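Local coordinates for protein ketosynthase (Streptomyces sp. MSC090213JE08, PDB 6KXE) that probably catalyses the condensation of a fatty acyl-ACP with malonyl-ACP, releasing carbon dioxide and extending the acyl chain by two carbons, at residues 167-172 with 392-397; 293-298 with 385-390. All coordinates share one frame; numbering follows the deposited sequence.

Overall arrangement
Both contacts draw on strand 387-394 of the mixed sheet, and their centres are about 22 Å apart. Contact 2 (293-298 with 385-390) covers its beginning, where a parallel strand pairs with it; contact 1 (167-172 with 392-397) covers its far end, where the chain leaves the sheet beside an acylated cysteine. Contact 1 is buried, about 11 Å from the centre of the chain, and a neighbouring subunit reaches it. Contact 2 is largely buried too, but lies about 18 Å from that centre and carries exposed charged residues at its margin. Backbone bonds, a carboxylate and bulky apolar groups build contact 2, whereas contact 1 relies on small side chains, one phenylalanine and a backbone amide around a thioester.

Contact 1. Residues 167-172 with 392-397; sequences TTACAA and SSAFAG. With PPI (propanoic acid), chain C.
The methyl of A394 lies in the closely packed middle of the contact, against the turn 168-171, 3.4 Å from the carbonyl O of T168 and 3.9 Å from CB of A171, with CB of A169 and of C170 close beside it. Small residues suit this place, because longer side chains would hold the strand end and the turn apart. Two residues back along the strand, S392 OG lies 3.2 Å from A171 CB; with chi1 at 78° the hydroxyl stands between the backbone N and the carbonyl carbon, and it bonds A400 O on the adjacent strand. S393 meets the turn through its carbonyl O, 3.3 Å from C170 CB, whereas its side chain points away on the looser, partly exposed side, with OG bonded to N399 OD1.

C170, in the short 3-10 turn that leads into helix 172-185, is acylated, its SG joined to C1 of a propanoyl group. F395 N grips the acyl oxygen O1 at 3.0 Å with a nearly straight bond of 167°, and C170 N lies 3.1 Å from the same oxygen. C3 of the acyl tail rests 3.6 Å above one face of the F395 ring, offset toward its rim. A169, with positive phi, turns the chain just before the cysteine, placed at a helix start as in ketosynthases; H301 and H336 touch C170, consistent with the family's Cys-His-His triad. The thioester, with its carbonyl oxygen held by a backbone amide, resembles the acyl-enzyme intermediate, and the site probably polarises that carbonyl through an oxyanion hole.

Contact 2. Residues 293-298 with 385-390; sequences EEIDFI and VRIVQN
I298 pairs in parallel with Q389, their CA atoms 4.7 Å apart, while the directions from 294 to 298 and from 385 to 389 differ by 66°; Q389 N donates to F297 O at 3.2 Å in the carbonyl plane, and D296 N to I387 O at 2.8 Å. Ahead of the regular pairing the D296 carboxylate takes over: OD2 accepts R386 N at 2.8 Å from above the carboxylate plane and I387 N at 3.0 Å on its anti side. A short carboxylate suits this place, since one oxygen serves two successive backbone amides. R386 contributes its backbone here, its guanidinium NE forming a salt bridge with D384.

These strands belong to the five-layered alpha-beta-alpha-beta-alpha thiolase fold, in which helices cover both faces of the sheet. On the face of F297 and V388 lies helix 341-355. With CG between its backbone N and carbonyl carbon (chi1 74°), F297 swings its ring over V388; CG1 of V388 lies 3.8 Å from the centroid, only 13° off the normal, a CH-pi contact, and V385 CG1 meets the ring edge. Beta-branched valines fit such a face, offering compact methyls without polar groups.

On the other face, I298 and Q389 run side by side, CG1 of I298 resting 4.0 Å from CD of Q389. OE1 of the extended glutamine reaches Y320 OH in helix 306-320, NE2 bonds N391, and the aliphatic stem stays with the isoleucine. The side chains of I295 and I387 cross at about a right angle, CD1 of the buried I295 3.6 Å from CG2 of I387.

Contact 1. Residues 167-172 with 392-397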
loop_
_atom_site.group_PDB
_atom_site.type_symbol
_atom_site.label_atom_id
_atom_site.label_comp_id
_atom_site.label_asym_id
_atom_site.label_seq_id
_atom_site.Cartn_x
_atom_site.Cartn_y
_atom_site.Cartn_z
ATOM N N THR A 167 -1.165 -0.323 0.017
ATOM C CA THR A 167 -2.493 -0.217 0.685
ATOM C C THR A 167 -3.443 0.522 -0.270
ATOM O O THR A 167 -3.919 1.602 0.072
ATOM C CB THR A 167 -2.310 0.369 2.093
ATOM O OG1 THR A 167 -1.766 1.678 1.947
ATOM C CG2 THR A 167 -1.377 -0.440 2.951
ATOM N N THR A 168 -3.752 -0.082 -1.422
ATOM C CA THR A 168 -4.756 0.458 -2.371
ATOM C C THR A 168 -5.963 -0.488 -2.369
ATOM O O THR A 168 -6.536 -0.769 -3.450
ATOM C CB THR A 168 -4.131 0.665 -3.746
ATOM O OG1 THR A 168 -3.531 -0.565 -4.167
ATOM C CG2 THR A 168 -3.079 1.759 -3.738
ATOM N N ALA A 169 -6.280 -1.017 -1.185
ATOM C CA ALA A 169 -7.548 -1.704 -0.881
ATOM C C ALA A 169 -7.793 -2.797 -1.943
ATOM O O ALA A 169 -6.875 -3.640 -2.165
ATOM C CB ALA A 169 -8.608 -0.622 -0.839
ATOM N N CYS A 170 -8.942 -2.796 -2.614
ATOM C CA CYS A 170 -9.399 -3.939 -3.438
ATOM C C CYS A 170 -8.653 -4.020 -4.762
ATOM O O CYS A 170 -8.954 -4.963 -5.517
ATOM C CB CYS A 170 -10.902 -3.870 -3.641
ATOM S SG CYS A 170 -11.761 -4.055 -2.058
ATOM N N ALA A 171 -7.699 -3.110 -5.021
ATOM C CA ALA A 171 -6.829 -3.167 -6.222
ATOM C C ALA A 171 -5.362 -3.496 -5.889
ATOM O O ALA A 171 -4.522 -3.526 -6.787
ATOM C CB ALA A 171 -6.921 -1.847 -6.917
ATOM N N ALA A 172 -5.067 -3.793 -4.633
ATOM C CA ALA A 172 -3.691 -3.777 -4.099
ATOM C C ALA A 172 -2.824 -4.850 -4.786
ATOM O O ALA A 172 -1.710 -4.520 -5.195
ATOM C CB ALA A 172 -3.741 -3.891 -2.612
ATOM N N SER A 392 -9.002 -4.640 -11.745
ATOM C CA SER A 392 -9.238 -4.397 -10.310
ATOM C C SER A 392 -9.669 -2.949 -10.129
ATOM O O SER A 392 -9.177 -2.061 -10.855
ATOM C CB SER A 392 -8.030 -4.788 -9.464
ATOM O OG SER A 392 -6.990 -3.812 -9.503
ATOM N N SER A 393 -10.467 -2.711 -9.106
ATOM C CA SER A 393 -10.959 -1.362 -8.732
ATOM C C SER A 393 -11.022 -1.303 -7.226
ATOM O O SER A 393 -11.088 -2.379 -6.561
ATOM C CB SER A 393 -12.325 -1.102 -9.269
ATOM O OG SER A 393 -12.234 -0.668 -10.600
ATOM N N ALA A 394 -11.039 -0.107 -6.677
ATOM C CA ALA A 394 -11.066 -0.015 -5.216
ATOM C C ALA A 394 -11.771 1.250 -4.764
ATOM O O ALA A 394 -11.998 2.176 -5.565
ATOM C CB ALA A 394 -9.647 -0.105 -4.691
ATOM N N PHE A 395 -12.013 1.303 -3.469
ATOM C CA PHE A 395 -12.385 2.559 -2.804
ATOM C C PHE A 395 -11.299 3.587 -3.124
ATOM O O PHE A 395 -10.178 3.213 -3.509
ATOM C CB PHE A 395 -12.479 2.380 -1.290
ATOM C CG PHE A 395 -13.786 1.836 -0.795
ATOM C CD1 PHE A 395 -14.707 1.248 -1.650
ATOM C CD2 PHE A 395 -14.081 1.918 0.560
ATOM C CE1 PHE A 395 -15.908 0.766 -1.142
ATOM C CE2 PHE A 395 -15.275 1.428 1.061
ATOM C CZ PHE A 395 -16.181 0.849 0.213
ATOM N N ALA A 396 -11.655 4.860 -2.959
ATOM C CA ALA A 396 -10.802 6.042 -3.238
ATOM C C ALA A 396 -10.449 6.113 -4.737
ATOM O O ALA A 396 -9.472 6.795 -5.126
ATOM C CB ALA A 396 -9.607 5.979 -2.310
ATOM N N GLY A 397 -11.275 5.521 -5.602
ATOM C CA GLY A 397 -11.160 5.692 -7.064
ATOM C C GLY A 397 -9.951 5.037 -7.680
ATOM O O GLY A 397 -9.535 5.485 -8.752
HETATM C C1 PPI C . -11.998 -2.408 -1.569
HETATM C C2 PPI C . -12.960 -2.266 -0.418
HETATM C C3 PPI C . -12.347 -1.341 0.561
HETATM O O1 PPI C . -11.709 -1.421 -2.243
#

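Contact 2. Residues 293-298 with 385-390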
loop_
_atom_site.group_PDB
_atom_site.type_symbol
_atom_site.label_atom_id
_atom_site.label_comp_id
_atom_site.label_asym_id
_atom_site.label_seq_id
_atom_site.Cartn_x
_atom_site.Cartn_y
_atom_site.Cartn_z
ATOM N N GLU A 293 -8.466 -6.536 -29.843
ATOM C CA GLU A 293 -8.803 -7.778 -30.584
ATOM C C GLU A 293 -7.961 -8.963 -30.097
ATOM O O GLU A 293 -8.355 -10.104 -30.357
ATOM C CB GLU A 293 -8.547 -7.581 -32.088
ATOM C CG GLU A 293 -9.508 -6.591 -32.734
ATOM C CD GLU A 293 -9.315 -5.107 -32.408
ATOM O OE1 GLU A 293 -8.189 -4.707 -31.983
ATOM O OE2 GLU A 293 -10.303 -4.343 -32.565
ATOM N N GLU A 294 -6.801 -8.730 -29.488
ATOM C CA GLU A 294 -5.881 -9.834 -29.097
ATOM C C GLU A 294 -6.192 -10.362 -27.683
ATOM O O GLU A 294 -5.594 -11.356 -27.307
ATOM C CB GLU A 294 -4.440 -9.360 -29.086
ATOM C CG GLU A 294 -3.974 -8.805 -30.409
ATOM C CD GLU A 294 -2.551 -8.295 -30.287
ATOM O OE1 GLU A 294 -2.375 -7.070 -30.159
ATOM O OE2 GLU A 294 -1.637 -9.136 -30.230
ATOM N N ILE A 295 -7.110 -9.742 -26.941
ATOM C CA ILE A 295 -7.436 -10.187 -25.560
ATOM C C ILE A 295 -8.376 -11.381 -25.671
ATOM O O ILE A 295 -9.468 -11.239 -26.240
ATOM C CB ILE A 295 -8.020 -9.047 -24.729
ATOM C CG1 ILE A 295 -7.024 -7.891 -24.643
ATOM C CG2 ILE A 295 -8.494 -9.541 -23.370
ATOM C CD1 ILE A 295 -5.710 -8.240 -24.029
ATOM N N ASP A 296 -7.960 -12.508 -25.118
ATOM C CA ASP A 296 -8.721 -13.780 -25.166
ATOM C C ASP A 296 -9.821 -13.791 -24.106
ATOM O O ASP A 296 -10.885 -14.343 -24.379
ATOM C CB ASP A 296 -7.743 -14.943 -25.067
ATOM C CG ASP A 296 -6.891 -14.990 -26.317
ATOM O OD1 ASP A 296 -7.496 -14.916 -27.426
ATOM O OD2 ASP A 296 -5.652 -15.025 -26.191
ATOM N N PHE A 297 -9.577 -13.253 -22.911
ATOM C CA PHE A 297 -10.675 -12.989 -21.970
ATOM C C PHE A 297 -10.222 -11.960 -20.949
ATOM O O PHE A 297 -9.022 -11.684 -20.888
ATOM C CB PHE A 297 -11.183 -14.258 -21.269
ATOM C CG PHE A 297 -10.349 -14.876 -20.183
ATOM C CD1 PHE A 297 -9.350 -15.789 -20.479
ATOM C CD2 PHE A 297 -10.604 -14.605 -18.840
ATOM C CE1 PHE A 297 -8.612 -16.390 -19.465
ATOM C CE2 PHE A 297 -9.898 -15.241 -17.834
ATOM C CZ PHE A 297 -8.886 -16.106 -18.138
ATOM N N ILE A 298 -11.194 -11.487 -20.194
ATOM C CA ILE A 298 -11.028 -10.492 -19.105
ATOM C C ILE A 298 -11.399 -11.193 -17.813
ATOM O O ILE A 298 -12.512 -11.790 -17.750
ATOM C CB ILE A 298 -11.897 -9.242 -19.324
ATOM C CG1 ILE A 298 -11.438 -8.442 -20.540
ATOM C CG2 ILE A 298 -11.906 -8.359 -18.063
ATOM C CD1 ILE A 298 -12.425 -7.404 -20.990
ATOM N N VAL A 385 -5.847 -19.793 -24.954
ATOM C CA VAL A 385 -5.707 -18.558 -24.124
ATOM C C VAL A 385 -4.271 -18.070 -24.256
ATOM O O VAL A 385 -3.347 -18.792 -23.826
ATOM C CB VAL A 385 -6.082 -18.819 -22.656
ATOM C CG1 VAL A 385 -5.927 -17.574 -21.805
ATOM C CG2 VAL A 385 -7.488 -19.374 -22.532
ATOM N N ARG A 386 -4.063 -16.888 -24.818
ATOM C CA ARG A 386 -2.694 -16.378 -25.050
ATOM C C ARG A 386 -2.473 -15.063 -24.300
ATOM O O ARG A 386 -1.335 -14.865 -23.891
ATOM C CB ARG A 386 -2.443 -16.203 -26.548
ATOM C CG ARG A 386 -2.502 -17.524 -27.301
ATOM C CD ARG A 386 -2.327 -17.265 -28.784
ATOM N NE ARG A 386 -2.383 -18.543 -29.472
ATOM C CZ ARG A 386 -1.393 -19.434 -29.488
ATOM N NH1 ARG A 386 -0.246 -19.182 -28.870
ATOM N NH2 ARG A 386 -1.554 -20.582 -30.128
ATOM N N ILE A 387 -3.474 -14.184 -24.266
ATOM C CA ILE A 387 -3.379 -12.823 -23.658
ATOM C C ILE A 387 -4.648 -12.566 -22.859
ATOM O O ILE A 387 -5.778 -12.760 -23.374
ATOM C CB ILE A 387 -3.108 -11.721 -24.687
ATOM C CG1 ILE A 387 -1.999 -12.160 -25.651
ATOM C CG2 ILE A 387 -2.790 -10.414 -23.950
ATOM C CD1 ILE A 387 -1.504 -11.109 -26.584
ATOM N N VAL A 388 -4.455 -12.148 -21.610
ATOM C CA VAL A 388 -5.545 -12.057 -20.612
ATOM C C VAL A 388 -5.407 -10.739 -19.853
ATOM O O VAL A 388 -4.272 -10.336 -19.574
ATOM C CB VAL A 388 -5.518 -13.250 -19.660
ATOM C CG1 VAL A 388 -6.643 -13.148 -18.654
ATOM C CG2 VAL A 388 -5.595 -14.572 -20.394
ATOM N N GLN A 389 -6.544 -10.098 -19.616
ATOM C CA GLN A 389 -6.659 -8.840 -18.860
ATOM C C GLN A 389 -7.245 -9.187 -17.500
ATOM O O GLN A 389 -8.276 -9.857 -17.460
ATOM C CB GLN A 389 -7.545 -7.868 -19.624
ATOM C CG GLN A 389 -7.813 -6.559 -18.906
ATOM C CD GLN A 389 -8.696 -5.696 -19.779
ATOM O OE1 GLN A 389 -8.511 -5.619 -20.997
ATOM N NE2 GLN A 389 -9.678 -5.070 -19.170
ATOM N N ASN A 390 -6.631 -8.686 -16.430
ATOM C CA ASN A 390 -7.082 -8.883 -15.032
ATOM C C ASN A 390 -7.407 -7.505 -14.447
ATOM O O ASN A 390 -6.480 -6.682 -14.275
ATOM C CB ASN A 390 -6.007 -9.584 -14.220
ATOM C CG ASN A 390 -6.415 -9.864 -12.795
ATOM O OD1 ASN A 390 -7.419 -10.536 -12.606
ATOM N ND2 ASN A 390 -5.611 -9.419 -11.825
#